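Local coordinates for uncharacterized protein (Helicobacter pylori, PDB 4O5J) that probably mediates attachment of the bacterium to sialylated host glycans, acting as the extracellular adhesion domain of the sialic acid-binding adhesin SabA, at residues A[264-269]-A[284-289]; A[318-323]-A[342-347]. All coordinates share one frame; numbering follows the deposited sequence.

Contact 1: residues A[264-269]-A[284-289]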
loop_
_atom_site.group_PDB
_atom_site.type_symbol
_atom_site.label_atom_id
_atom_site.label_comp_id
_atom_site.label_asym_id
_atom_site.label_seq_id
_atom_site.Cartn_x
_atom_site.Cartn_y
_atom_site.Cartn_z
ATOM N N HIS A 264 9.702 13.552 5.503
ATOM C CA HIS A 264 10.923 13.547 6.277
ATOM C C HIS A 264 11.625 14.902 6.144
ATOM O O HIS A 264 12.195 15.440 7.107
ATOM C CB HIS A 264 11.849 12.426 5.807
ATOM C CG HIS A 264 13.164 12.437 6.531
ATOM N ND1 HIS A 264 14.342 12.853 5.931
ATOM C CD2 HIS A 264 13.469 12.140 7.870
ATOM C CE1 HIS A 264 15.348 12.780 6.831
ATOM N NE2 HIS A 264 14.817 12.347 8.030
ATOM N N THR A 265 11.575 15.469 4.944
ATOM C CA THR A 265 12.099 16.810 4.691
ATOM C C THR A 265 11.358 17.846 5.512
ATOM O O THR A 265 11.981 18.687 6.166
ATOM C CB THR A 265 12.062 17.174 3.177
ATOM O OG1 THR A 265 12.865 16.226 2.478
ATOM C CG2 THR A 265 12.646 18.582 2.914
ATOM N N LEU A 266 10.033 17.791 5.473
ATOM C CA LEU A 266 9.204 18.742 6.186
ATOM C C LEU A 266 9.457 18.620 7.688
ATOM O O LEU A 266 9.584 19.639 8.388
ATOM C CB LEU A 266 7.725 18.488 5.864
ATOM C CG LEU A 266 6.771 19.476 6.487
ATOM C CD1 LEU A 266 7.229 20.929 6.113
ATOM C CD2 LEU A 266 5.385 19.163 5.977
ATOM N N SER A 267 9.587 17.393 8.172
ATOM C CA SER A 267 9.898 17.178 9.563
ATOM C C SER A 267 11.127 17.974 10.033
ATOM O O SER A 267 11.150 18.481 11.151
ATOM C CB SER A 267 10.187 15.719 9.782
ATOM O OG SER A 267 10.362 15.486 11.159
ATOM N N ALA A 268 12.153 18.054 9.189
ATOM C CA ALA A 268 13.415 18.693 9.563
ATOM C C ALA A 268 13.220 20.167 9.942
ATOM O O ALA A 268 13.942 20.644 10.774
ATOM C CB ALA A 268 14.474 18.562 8.453
ATOM N N SER A 269 12.249 20.848 9.320
ATOM C CA SER A 269 11.951 22.246 9.633
ATOM C C SER A 269 10.993 22.455 10.801
ATOM O O SER A 269 10.544 23.569 10.989
ATOM C CB SER A 269 11.433 22.980 8.387
ATOM O OG SER A 269 10.101 22.633 8.096
ATOM N N ALA A 284 2.575 26.835 12.456
ATOM C CA ALA A 284 1.177 26.479 12.365
ATOM C C ALA A 284 0.826 25.784 11.067
ATOM O O ALA A 284 0.167 24.743 11.075
ATOM C CB ALA A 284 0.329 27.675 12.515
ATOM N N LYS A 285 1.255 26.357 9.951
ATOM C CA LYS A 285 0.838 25.840 8.669
ATOM C C LYS A 285 1.622 24.560 8.359
ATOM O O LYS A 285 1.110 23.600 7.764
ATOM C CB LYS A 285 1.056 26.908 7.600
ATOM C CG LYS A 285 0.679 26.409 6.249
ATOM C CD LYS A 285 1.171 27.281 5.129
ATOM C CE LYS A 285 0.943 26.478 3.852
ATOM N NZ LYS A 285 1.524 27.159 2.674
ATOM N N ASP A 286 2.852 24.514 8.840
ATOM C CA ASP A 286 3.731 23.371 8.529
ATOM C C ASP A 286 3.337 22.132 9.304
ATOM O O ASP A 286 3.353 21.039 8.736
ATOM C CB ASP A 286 5.238 23.684 8.762
ATOM C CG ASP A 286 5.865 24.497 7.587
ATOM O OD1 ASP A 286 5.228 24.532 6.490
ATOM O OD2 ASP A 286 6.993 25.116 7.744
ATOM N N ILE A 287 3.013 22.279 10.592
ATOM C CA ILE A 287 2.666 21.118 11.384
ATOM C C ILE A 287 1.367 20.542 10.811
ATOM O O ILE A 287 1.187 19.332 10.813
ATOM C CB ILE A 287 2.558 21.422 12.898
ATOM C CG1 ILE A 287 2.478 20.120 13.703
ATOM C CG2 ILE A 287 1.375 22.333 13.213
ATOM C CD1 ILE A 287 2.437 20.385 15.197
ATOM N N TYR A 288 0.498 21.409 10.281
ATOM C CA TYR A 288 -0.762 20.934 9.732
ATOM C C TYR A 288 -0.544 20.107 8.455
ATOM O O TYR A 288 -1.040 18.984 8.307
ATOM C CB TYR A 288 -1.682 22.101 9.496
ATOM C CG TYR A 288 -3.095 21.715 9.140
ATOM C CD1 TYR A 288 -3.636 20.504 9.550
ATOM C CD2 TYR A 288 -3.915 22.592 8.447
ATOM C CE1 TYR A 288 -4.940 20.143 9.214
ATOM C CE2 TYR A 288 -5.204 22.256 8.119
ATOM C CZ TYR A 288 -5.714 21.029 8.505
ATOM O OH TYR A 288 -7.005 20.733 8.193
ATOM N N THR A 289 0.240 20.649 7.545
ATOM C CA THR A 289 0.621 19.951 6.346
ATOM C C THR A 289 1.323 18.664 6.689
ATOM O O THR A 289 1.048 17.629 6.097
ATOM C CB THR A 289 1.587 20.815 5.538
ATOM O OG1 THR A 289 0.934 22.039 5.262
ATOM C CG2 THR A 289 1.952 20.155 4.228
#

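Contact 2: residues A[318-323]-A[342-347]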
loop_
_atom_site.group_PDB
_atom_site.type_symbol
_atom_site.label_atom_id
_atom_site.label_comp_id
_atom_site.label_asym_id
_atom_site.label_seq_id
_atom_site.Cartn_x
_atom_site.Cartn_y
_atom_site.Cartn_z
ATOM N N TYR A 318 -3.351 -19.559 -3.940
ATOM C CA TYR A 318 -2.367 -19.941 -4.982
ATOM C C TYR A 318 -1.106 -19.066 -4.829
ATOM O O TYR A 318 0.003 -19.575 -4.821
ATOM C CB TYR A 318 -2.930 -19.739 -6.374
ATOM C CG TYR A 318 -3.613 -20.908 -6.956
ATOM C CD1 TYR A 318 -3.016 -21.649 -7.995
ATOM C CD2 TYR A 318 -4.885 -21.348 -6.488
ATOM C CE1 TYR A 318 -3.649 -22.723 -8.563
ATOM C CE2 TYR A 318 -5.508 -22.461 -7.095
ATOM C CZ TYR A 318 -4.893 -23.136 -8.097
ATOM O OH TYR A 318 -5.490 -24.269 -8.683
ATOM N N LEU A 319 -1.300 -17.772 -4.661
ATOM C CA LEU A 319 -0.207 -16.832 -4.463
ATOM C C LEU A 319 0.631 -17.209 -3.228
ATOM O O LEU A 319 1.857 -17.283 -3.300
ATOM C CB LEU A 319 -0.779 -15.436 -4.282
ATOM C CG LEU A 319 0.194 -14.265 -4.214
ATOM C CD1 LEU A 319 0.978 -14.099 -5.554
ATOM C CD2 LEU A 319 -0.620 -12.995 -3.954
ATOM N N GLU A 320 -0.008 -17.457 -2.089
ATOM C CA GLU A 320 0.716 -17.832 -0.863
ATOM C C GLU A 320 1.472 -19.127 -1.048
ATOM O O GLU A 320 2.504 -19.331 -0.414
ATOM C CB GLU A 320 -0.286 -18.112 0.265
ATOM C CG GLU A 320 -0.734 -16.870 0.897
ATOM C CD GLU A 320 -1.627 -17.196 2.071
ATOM O OE1 GLU A 320 -2.470 -18.138 1.863
ATOM O OE2 GLU A 320 -1.497 -16.503 3.151
ATOM N N LYS A 321 0.966 -20.017 -1.900
ATOM C CA LYS A 321 1.557 -21.361 -1.996
ATOM C C LYS A 321 2.382 -21.517 -3.270
ATOM O O LYS A 321 2.768 -22.632 -3.654
ATOM C CB LYS A 321 0.480 -22.429 -1.908
ATOM C CG LYS A 321 -0.302 -22.431 -0.617
ATOM C CD LYS A 321 0.479 -22.999 0.475
ATOM C CE LYS A 321 -0.410 -23.169 1.686
ATOM N NZ LYS A 321 0.464 -23.919 2.601
ATOM N N ALA A 322 2.632 -20.399 -3.958
ATOM C CA ALA A 322 3.258 -20.426 -5.292
ATOM C C ALA A 322 4.593 -21.161 -5.242
ATOM O O ALA A 322 5.007 -21.745 -6.232
ATOM C CB ALA A 322 3.438 -18.995 -5.846
ATOM N N TYR A 323 5.244 -21.166 -4.069
ATOM C CA TYR A 323 6.557 -21.756 -3.952
ATOM C C TYR A 323 6.478 -23.267 -3.983
ATOM O O TYR A 323 7.515 -23.916 -4.110
ATOM C CB TYR A 323 7.264 -21.300 -2.673
ATOM C CG TYR A 323 6.654 -21.892 -1.411
ATOM C CD1 TYR A 323 7.185 -23.030 -0.810
ATOM C CD2 TYR A 323 5.520 -21.322 -0.828
ATOM C CE1 TYR A 323 6.613 -23.549 0.344
ATOM C CE2 TYR A 323 4.943 -21.854 0.341
ATOM C CZ TYR A 323 5.497 -22.952 0.906
ATOM O OH TYR A 323 4.929 -23.483 2.047
ATOM N N ASN A 342 6.461 -15.639 3.637
ATOM C CA ASN A 342 6.359 -14.500 4.534
ATOM C C ASN A 342 5.238 -13.557 4.175
ATOM O O ASN A 342 4.999 -12.604 4.903
ATOM C CB ASN A 342 7.666 -13.711 4.534
ATOM C CG ASN A 342 8.842 -14.589 4.939
ATOM O OD1 ASN A 342 8.731 -15.396 5.850
ATOM N ND2 ASN A 342 9.952 -14.463 4.247
ATOM N N LEU A 343 4.563 -13.809 3.045
ATOM C CA LEU A 343 3.619 -12.821 2.488
ATOM C C LEU A 343 2.498 -12.459 3.461
ATOM O O LEU A 343 2.269 -11.285 3.767
ATOM C CB LEU A 343 3.046 -13.295 1.166
ATOM C CG LEU A 343 2.049 -12.336 0.579
ATOM C CD1 LEU A 343 2.653 -10.923 0.426
ATOM C CD2 LEU A 343 1.490 -12.864 -0.744
ATOM N N ASN A 344 1.818 -13.464 3.966
ATOM C CA ASN A 344 0.685 -13.208 4.768
ATOM C C ASN A 344 1.025 -12.449 6.074
ATOM O O ASN A 344 0.264 -11.586 6.524
ATOM C CB ASN A 344 -0.106 -14.473 5.027
ATOM C CG ASN A 344 -1.451 -14.133 5.640
ATOM O OD1 ASN A 344 -1.632 -14.232 6.847
ATOM N ND2 ASN A 344 -2.351 -13.581 4.829
ATOM N N GLN A 345 2.159 -12.749 6.677
ATOM C CA GLN A 345 2.589 -12.050 7.865
ATOM C C GLN A 345 2.834 -10.560 7.514
ATOM O O GLN A 345 2.450 -9.648 8.258
ATOM C CB GLN A 345 3.864 -12.694 8.418
ATOM C CG GLN A 345 4.579 -11.826 9.417
ATOM C CD GLN A 345 3.764 -11.688 10.724
ATOM O OE1 GLN A 345 3.676 -12.636 11.500
ATOM N NE2 GLN A 345 3.152 -10.516 10.958
ATOM N N GLU A 346 3.442 -10.309 6.362
ATOM C CA GLU A 346 3.718 -8.925 5.958
ATOM C C GLU A 346 2.422 -8.150 5.704
ATOM O O GLU A 346 2.298 -6.965 6.067
ATOM C CB GLU A 346 4.557 -8.934 4.703
ATOM C CG GLU A 346 5.940 -9.457 4.967
ATOM C CD GLU A 346 6.714 -9.738 3.674
ATOM O OE1 GLU A 346 6.132 -9.681 2.571
ATOM O OE2 GLU A 346 7.913 -10.044 3.748
ATOM N N VAL A 347 1.456 -8.803 5.070
ATOM C CA VAL A 347 0.162 -8.199 4.811
ATOM C C VAL A 347 -0.548 -7.872 6.136
ATOM O O VAL A 347 -1.100 -6.770 6.314
ATOM C CB VAL A 347 -0.726 -9.117 3.939
ATOM C CG1 VAL A 347 -2.169 -8.585 3.882
ATOM C CG2 VAL A 347 -0.106 -9.239 2.555
#

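Contact 1: residues A[264-269]-A[284-289]
Leu266 reaches across to Asp286 and Thr289 with its two methyl branches. CD2 lies 3.9 Å from the backbone O of Asp286 and 4.0 Å from CG2 of Thr289, the two side chains of Leu266 and Thr289 meeting at about a right angle. The other branch, CD1, rests against the carboxylate of Asp286, 4.1 Å from its CG. Leu266 has CG anti to the backbone N (chi1 -176°), which extends the branches toward 284-289. At the edge, Ser269 OG comes within 4.0 Å of Asp286 OD2, too far for a bond, and no hydrogen bond joins the segments. The contact closes a helical hairpin: the end of helix 241-268 faces the first turns of helix 281-309, which runs back roughly antiparallel, an arrangement consistent with the tetratricopeptide-repeat relationship of this adhesion domain. Further out, the hydroxyls bond back to carbonyls of their own segments. Ser269 OG donates 3.1 Å to Leu266 O, in the carbonyl plane on a lone pair, and the same oxygen also accepts from Ser269 N, so the chain leaving the helix is gripped twice. Thr289 OG1 bonds Lys285 O at 3.0 Å, and Thr289 N approaches that oxygen from the opposite face, while CG2 is left to meet Leu266. Phe290 packs on Leu266 and Ser267, and Asp286 has a long, weak ion pair with Lys282.

Contact 2: residues A[318-323]-A[342-347]
Leu343, near the start of helix 343-396, meets Leu319 near the end of helix 313-320. Its CD2 methyl lies 3.8 Å from CD2 of Leu319 and 4.0 Å from CG of Leu319, and the two side chains cross at about a right angle, so that a single methyl of Leu343 touches one branch and its fork. Both leucines carry CG anti to the backbone N, which brings their branched ends together although the backbones stay 6.7 Å apart at their nearest CA atoms, those of Glu320 and Leu343. The apolar pair is buried, and Val242 and Ile246 of helix 241-268 also pack against Leu319. Asn344 follows, facing Glu320. The carboxylate OE2 of Glu320 sits 3.1 Å from Asn344 CB, a close approach for a carbon and an oxygen. The carboxylate and amide planes are turned 71° apart, and OE2 stays 3.5 Å from Asn344 ND2 at an angle too poor for a hydrogen bond; ND2 instead bonds the hydroxyl of Tyr316, one helical turn before Glu320. Farther along, Val347 packs on Phe305 and Phe308 of helix 281-309. The short helix 313-320 is thus joined to the long one by a methyl contact, beside which an acidic and an amide group lie together without bonding. Their polar partners, Lys317 in a long, weak ion pair with the carboxylate and Tyr316 at the amide, lie outside the pair, so the attraction between the segments rests largely on the leucine methyls.

From the N terminus, helix 241-268 comes first, and contact 1 closes the loop between its end and helix 281-309. That helix leads on to helix 313-320, after which contact 2 closes a second, irregular loop at the start of helix 343-396. The two closures follow in series, neither nested nor crossed, on opposite sides of the chain's centre, with nearest atoms about 22 Å apart. Long helices span the gap. The N-terminal part of helix 241-268 packs on Leu319, and its other end takes part in contact 1, while helix 343-396 begins in contact 2 and later brings Tyr372 against Tyr288, so both turns are tied into one elongated helical bundle.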